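Local coordinates for protein phthiocerol synthesis polyketide synthase type I PpsC (Mycobacterium tuberculosis, PDB 7AHB) that probably loads extender units onto the acyl carrier protein, through its acyltransferase domain, during assembly of the phthiocerol lipid chain of the tubercle bacillus, at residues M176-L181 with Q206-G211; G199-P204 with P297-Q302. One frame throughout, in Å; residues are numbered along the deposited sequence.

Contact 1 of 2, residues M176-L181 with Q206-G211; sequences MALLEL and QTVISG
With chi3 of Met176 turned to 83°, the end of its chain bends over Val208, whose CG1 comes within 3.6 Å of the Met176 CE methyl; the two side chains cross at about a right angle. On the other face of the sheet, Leu179 CG is set beside its backbone N (chi1 -36°), from where CD1 crosses Ile209 CG2 at 3.7 Å. The backbones pair antiparallel. Ala177 with Ile209 and Leu179 with Thr207 are the hydrogen-bonded pairs, each joined by two bonds; the shortest, Leu179 N to Thr207 O, is 2.8 Å. Beyond the last pair the chain swings through an inverse gamma turn centred on Glu180, which carries Leu181 O back to the Thr207 hydroxyl: OG1 donates to it at 2.8 Å, from 33° out of the carbonyl plane. On the face of Met176 and Val208, Leu178 sets CD1 against Val208 CG2 and CD2 3.6 Å from Gln206 NE2. These are the two inner strands of the four-stranded antiparallel sheet of an acyltransferase's small, ferredoxin-like subdomain. Strand 230-232 pairs along the outer edge of 176-179, strand 197-201 along that of 207-211, and helices 183-189 and 213-225 cover the face bearing Ala177, Leu179, Thr207 and Ile209.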
loop_
_atom_site.group_PDB
_atom_site.type_symbol
_atom_site.label_atom_id
_atom_site.label_comp_id
_atom_site.label_asym_id
_atom_site.label_seq_id
_atom_site.Cartn_x
_atom_site.Cartn_y
_atom_site.Cartn_z
ATOM N N MET A 176 7.941 12.905 2.196
ATOM C CA MET A 176 6.618 13.301 1.741
ATOM C C MET A 176 5.865 13.874 2.925
ATOM O O MET A 176 6.285 13.731 4.074
ATOM C CB MET A 176 5.844 12.131 1.141
ATOM C CG MET A 176 6.617 11.355 0.110
ATOM S SD MET A 176 5.588 9.952 -0.532
ATOM C CE MET A 176 4.674 10.727 -1.707
ATOM N N ALA A 177 4.736 14.519 2.637
ATOM C CA ALA A 177 3.928 15.145 3.677
ATOM C C ALA A 177 2.460 15.030 3.306
ATOM O O ALA A 177 2.093 15.237 2.146
ATOM C CB ALA A 177 4.293 16.611 3.865
ATOM N N LEU A 178 1.633 14.719 4.299
ATOM C CA LEU A 178 0.187 14.672 4.122
ATOM C C LEU A 178 -0.387 16.030 4.499
ATOM O O LEU A 178 -0.111 16.539 5.588
ATOM C CB LEU A 178 -0.425 13.576 4.992
ATOM C CG LEU A 178 -1.940 13.372 4.924
ATOM C CD1 LEU A 178 -2.392 12.820 3.605
ATOM C CD2 LEU A 178 -2.374 12.431 6.063
ATOM N N LEU A 179 -1.188 16.610 3.604
ATOM C CA LEU A 179 -1.747 17.941 3.809
ATOM C C LEU A 179 -3.270 17.877 3.784
ATOM O O LEU A 179 -3.853 17.121 3.006
ATOM C CB LEU A 179 -1.274 18.906 2.723
ATOM C CG LEU A 179 0.136 18.768 2.176
ATOM C CD1 LEU A 179 0.340 19.745 1.007
ATOM C CD2 LEU A 179 1.154 19.022 3.274
ATOM N N GLU A 180 -3.911 18.681 4.630
ATOM C CA GLU A 180 -5.364 18.790 4.640
ATOM C C GLU A 180 -5.791 19.802 3.571
ATOM O O GLU A 180 -6.370 20.844 3.854
ATOM C CB GLU A 180 -5.862 19.190 6.020
ATOM C CG GLU A 180 -7.387 19.216 6.125
ATOM C CD GLU A 180 -7.886 19.814 7.420
ATOM O OE1 GLU A 180 -7.067 20.383 8.201
ATOM O OE2 GLU A 180 -9.116 19.752 7.665
ATOM N N LEU A 181 -5.423 19.492 2.329
ATOM C CA LEU A 181 -5.786 20.280 1.161
ATOM C C LEU A 181 -6.226 19.334 0.059
ATOM O O LEU A 181 -5.747 18.201 -0.021
ATOM C CB LEU A 181 -4.621 21.127 0.660
ATOM C CG LEU A 181 -4.078 22.199 1.604
ATOM C CD1 LEU A 181 -2.772 22.775 1.054
ATOM C CD2 LEU A 181 -5.109 23.270 1.841
ATOM N N GLN A 206 -7.580 15.419 1.325
ATOM C CA GLN A 206 -6.179 15.277 1.687
ATOM C C GLN A 206 -5.343 14.919 0.470
ATOM O O GLN A 206 -5.769 14.141 -0.388
ATOM C CB GLN A 206 -5.991 14.195 2.753
ATOM C CG GLN A 206 -6.532 14.583 4.137
ATOM C CD GLN A 206 -6.225 13.523 5.184
ATOM O OE1 GLN A 206 -6.515 12.340 4.990
ATOM N NE2 GLN A 206 -5.625 13.943 6.292
ATOM N N THR A 207 -4.126 15.452 0.431
ATOM C CA THR A 207 -3.197 15.249 -0.669
ATOM C C THR A 207 -1.803 15.114 -0.077
ATOM O O THR A 207 -1.483 15.761 0.915
ATOM C CB THR A 207 -3.236 16.437 -1.664
ATOM O OG1 THR A 207 -4.590 16.708 -2.086
ATOM C CG2 THR A 207 -2.382 16.167 -2.857
ATOM N N VAL A 208 -0.971 14.299 -0.705
ATOM C CA VAL A 208 0.400 14.083 -0.259
ATOM C C VAL A 208 1.328 14.741 -1.266
ATOM O O VAL A 208 1.161 14.560 -2.480
ATOM C CB VAL A 208 0.734 12.585 -0.106
ATOM C CG1 VAL A 208 2.197 12.426 0.320
ATOM C CG2 VAL A 208 -0.188 11.942 0.911
ATOM N N ILE A 209 2.303 15.496 -0.758
ATOM C CA ILE A 209 3.347 16.093 -1.570
ATOM C C ILE A 209 4.652 15.349 -1.313
ATOM O O ILE A 209 4.874 14.733 -0.256
ATOM C CB ILE A 209 3.507 17.602 -1.295
ATOM C CG1 ILE A 209 3.798 17.856 0.188
ATOM C CG2 ILE A 209 2.280 18.354 -1.759
ATOM C CD1 ILE A 209 4.170 19.355 0.502
ATOM N N SER A 210 5.542 15.429 -2.287
ATOM C CA SER A 210 6.769 14.660 -2.238
ATOM C C SER A 210 7.904 15.520 -2.760
ATOM O O SER A 210 7.717 16.268 -3.716
ATOM C CB SER A 210 6.642 13.357 -3.072
ATOM O OG SER A 210 7.865 12.670 -3.063
ATOM N N GLY A 211 9.076 15.416 -2.129
ATOM C CA GLY A 211 10.220 16.150 -2.593
ATOM C C GLY A 211 11.311 16.274 -1.540
ATOM O O GLY A 211 11.315 15.589 -0.514
#

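Contact 2 of 2, residues G199-P204 with P297-Q302; sequences GIYASP and PVRFHQ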
loop_
_atom_site.group_PDB
_atom_site.type_symbol
_atom_site.label_atom_id
_atom_site.label_comp_id
_atom_site.label_asym_id
_atom_site.label_seq_id
_atom_site.Cartn_x
_atom_site.Cartn_y
_atom_site.Cartn_z
ATOM N N GLY A 199 2.144 13.951 -4.892
ATOM C CA GLY A 199 2.529 12.548 -4.885
ATOM C C GLY A 199 1.382 11.567 -4.807
ATOM O O GLY A 199 1.390 10.536 -5.497
ATOM N N ILE A 200 0.386 11.873 -3.981
ATOM C CA ILE A 200 -0.754 10.983 -3.794
ATOM C C ILE A 200 -2.020 11.818 -3.748
ATOM O O ILE A 200 -2.131 12.740 -2.933
ATOM C CB ILE A 200 -0.642 10.131 -2.513
ATOM C CG1 ILE A 200 0.654 9.307 -2.541
ATOM C CG2 ILE A 200 -1.867 9.208 -2.372
ATOM C CD1 ILE A 200 0.831 8.387 -1.331
ATOM N N TYR A 201 -2.983 11.484 -4.608
ATOM C CA TYR A 201 -4.350 11.986 -4.456
ATOM C C TYR A 201 -4.997 11.100 -3.399
ATOM O O TYR A 201 -5.478 10.001 -3.712
ATOM C CB TYR A 201 -5.117 11.918 -5.770
ATOM C CG TYR A 201 -4.524 12.698 -6.923
ATOM C CD1 TYR A 201 -4.868 14.015 -7.142
ATOM C CD2 TYR A 201 -3.634 12.100 -7.797
ATOM C CE1 TYR A 201 -4.333 14.728 -8.208
ATOM C CE2 TYR A 201 -3.095 12.790 -8.871
ATOM C CZ TYR A 201 -3.454 14.104 -9.077
ATOM O OH TYR A 201 -2.922 14.778 -10.139
ATOM N N ALA A 202 -4.984 11.548 -2.134
ATOM C CA ALA A 202 -5.408 10.649 -1.064
ATOM C C ALA A 202 -6.931 10.577 -0.930
ATOM O O ALA A 202 -7.498 9.496 -0.721
ATOM C CB ALA A 202 -4.787 11.070 0.259
ATOM N N SER A 203 -7.598 11.692 -1.039
ATOM C CA SER A 203 -9.037 11.778 -0.879
ATOM C C SER A 203 -9.465 13.134 -1.425
ATOM O O SER A 203 -8.611 13.924 -1.859
ATOM C CB SER A 203 -9.433 11.634 0.579
ATOM O OG SER A 203 -9.124 12.802 1.297
ATOM N N PRO A 204 -10.759 13.458 -1.398
ATOM C CA PRO A 204 -11.168 14.815 -1.808
ATOM C C PRO A 204 -10.643 15.884 -0.881
ATOM O O PRO A 204 -10.662 17.067 -1.251
ATOM C CB PRO A 204 -12.704 14.764 -1.785
ATOM C CG PRO A 204 -13.055 13.290 -1.798
ATOM C CD PRO A 204 -11.913 12.593 -1.073
ATOM N N PRO A 297 2.020 10.080 -9.947
ATOM C CA PRO A 297 1.221 10.295 -8.734
ATOM C C PRO A 297 0.238 9.151 -8.537
ATOM O O PRO A 297 -0.164 8.484 -9.497
ATOM C CB PRO A 297 0.504 11.621 -9.000
ATOM C CG PRO A 297 0.439 11.712 -10.479
ATOM C CD PRO A 297 1.712 11.076 -11.000
ATOM N N VAL A 298 -0.123 8.924 -7.275
ATOM C CA VAL A 298 -0.935 7.781 -6.870
ATOM C C VAL A 298 -2.400 8.197 -6.914
ATOM O O VAL A 298 -2.822 9.070 -6.157
ATOM C CB VAL A 298 -0.556 7.295 -5.462
ATOM C CG1 VAL A 298 -1.490 6.141 -5.041
ATOM C CG2 VAL A 298 0.900 6.868 -5.390
ATOM N N ARG A 299 -3.179 7.579 -7.795
ATOM C CA ARG A 299 -4.591 7.948 -7.975
ATOM C C ARG A 299 -5.482 7.183 -6.992
ATOM O O ARG A 299 -6.389 6.434 -7.364
ATOM C CB ARG A 299 -5.012 7.683 -9.411
ATOM C CG ARG A 299 -4.120 8.275 -10.458
ATOM C CD ARG A 299 -4.592 9.652 -10.896
ATOM N NE ARG A 299 -3.626 10.293 -11.781
ATOM C CZ ARG A 299 -3.750 11.521 -12.270
ATOM N NH1 ARG A 299 -4.838 12.246 -12.010
ATOM N NH2 ARG A 299 -2.787 12.014 -13.041
ATOM N N PHE A 300 -5.200 7.379 -5.706
ATOM C CA PHE A 300 -5.856 6.581 -4.674
ATOM C C PHE A 300 -7.297 7.013 -4.491
ATOM O O PHE A 300 -8.189 6.177 -4.433
ATOM C CB PHE A 300 -5.101 6.672 -3.338
ATOM C CG PHE A 300 -5.670 5.796 -2.267
ATOM C CD1 PHE A 300 -5.641 4.415 -2.394
ATOM C CD2 PHE A 300 -6.248 6.335 -1.150
ATOM C CE1 PHE A 300 -6.182 3.604 -1.420
ATOM C CE2 PHE A 300 -6.794 5.529 -0.171
ATOM C CZ PHE A 300 -6.760 4.165 -0.304
ATOM N N HIS A 301 -7.527 8.321 -4.340
ATOM C CA HIS A 301 -8.875 8.879 -4.281
ATOM C C HIS A 301 -9.748 8.339 -5.410
ATOM O O HIS A 301 -10.856 7.842 -5.172
ATOM C CB HIS A 301 -8.748 10.412 -4.314
ATOM C CG HIS A 301 -10.001 11.144 -4.658
ATOM N ND1 HIS A 301 -9.984 12.452 -5.082
ATOM C CD2 HIS A 301 -11.303 10.774 -4.628
ATOM C CE1 HIS A 301 -11.223 12.858 -5.302
ATOM N NE2 HIS A 301 -12.043 11.857 -5.041
ATOM N N GLN A 302 -9.243 8.384 -6.641
ATOM C CA GLN A 302 -10.064 8.006 -7.788
ATOM C C GLN A 302 -10.299 6.499 -7.835
ATOM O O GLN A 302 -11.382 6.037 -8.207
ATOM C CB GLN A 302 -9.393 8.503 -9.072
ATOM C CG GLN A 302 -9.197 10.030 -9.135
ATOM C CD GLN A 302 -7.804 10.539 -8.655
ATOM O OE1 GLN A 302 -7.095 9.878 -7.885
ATOM N NE2 GLN A 302 -7.421 11.741 -9.127
HETATM O O HOH W 1 -8.003 14.221 -5.124
#
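Ile200 and Val298 lie side by side and point the same way, Ile200 CG1 resting on Val298 CB at 3.7 Å, while Ile200 CG2 looks toward the CB of Phe300. On this side the contact meets the presumed nucleophile elbow: the Val298 side chain touches it, and Ile200 packs on His137, against which the Phe300 ring stands edge-to-face. The backbones form a single bridge around this centre, with Val298 N donating to Gly199 O at 2.8 Å and Tyr201 N to Val298 O at 2.9 Å. Gly199 and Ile200 together face Val208, a classic beta bulge in the edge strand of the small antiparallel sheet. What is joined, then, is that sheet and the start of helix 300-308, consistent with the seam between the small and large subdomains of an acyltransferase. Tyr201 O accepts a nearly straight bond from His301 N (2.7 Å), which ties Tyr201 to the first turn of helix 300-308. Farther out, Gln302 NE2 lies over one face of the Tyr201 ring, displaced toward its rim and 3.8 Å from Tyr201 CG, the amide and ring planes steeply turned. The Arg299 guanidinium lies alongside the ring, only 23° from parallel, with Tyr201 CE2 over its face and 3.6 Å from NH1; a bend at chi2 (-93°) turns the arginine back to it. Pro204 CD lies over the face of the His301 imidazole, 4.1 Å from its centroid and 12° off the normal, a CH-pi contact. At the imidazole edge, in plane, a water sits 2.7 Å from His301 ND1 and weakly donates to Ser203 O.

How the contacts relate
Both contacts share the small antiparallel sheet: contact 1 joins its two inner strands, and contact 2 carries its edge strand onto the start of helix 300-308. They meet directly, since Val208 O and N probably hydrogen-bond Gly199 N and Ile200 O, placing the bulge of contact 2 against the strand of contact 1. The first is mostly buried, held by one regular antiparallel ladder and aliphatic side chains on both sheet faces. The second is only partly buried, with one bridge, then aromatic, guanidinium, amide and imidazole groups and a water toward its outer side. Contact 1 thus forms the middle of the sheet, whereas 199-204 with 297-302 connects it to helix 300-308, over 90 residues away in sequence.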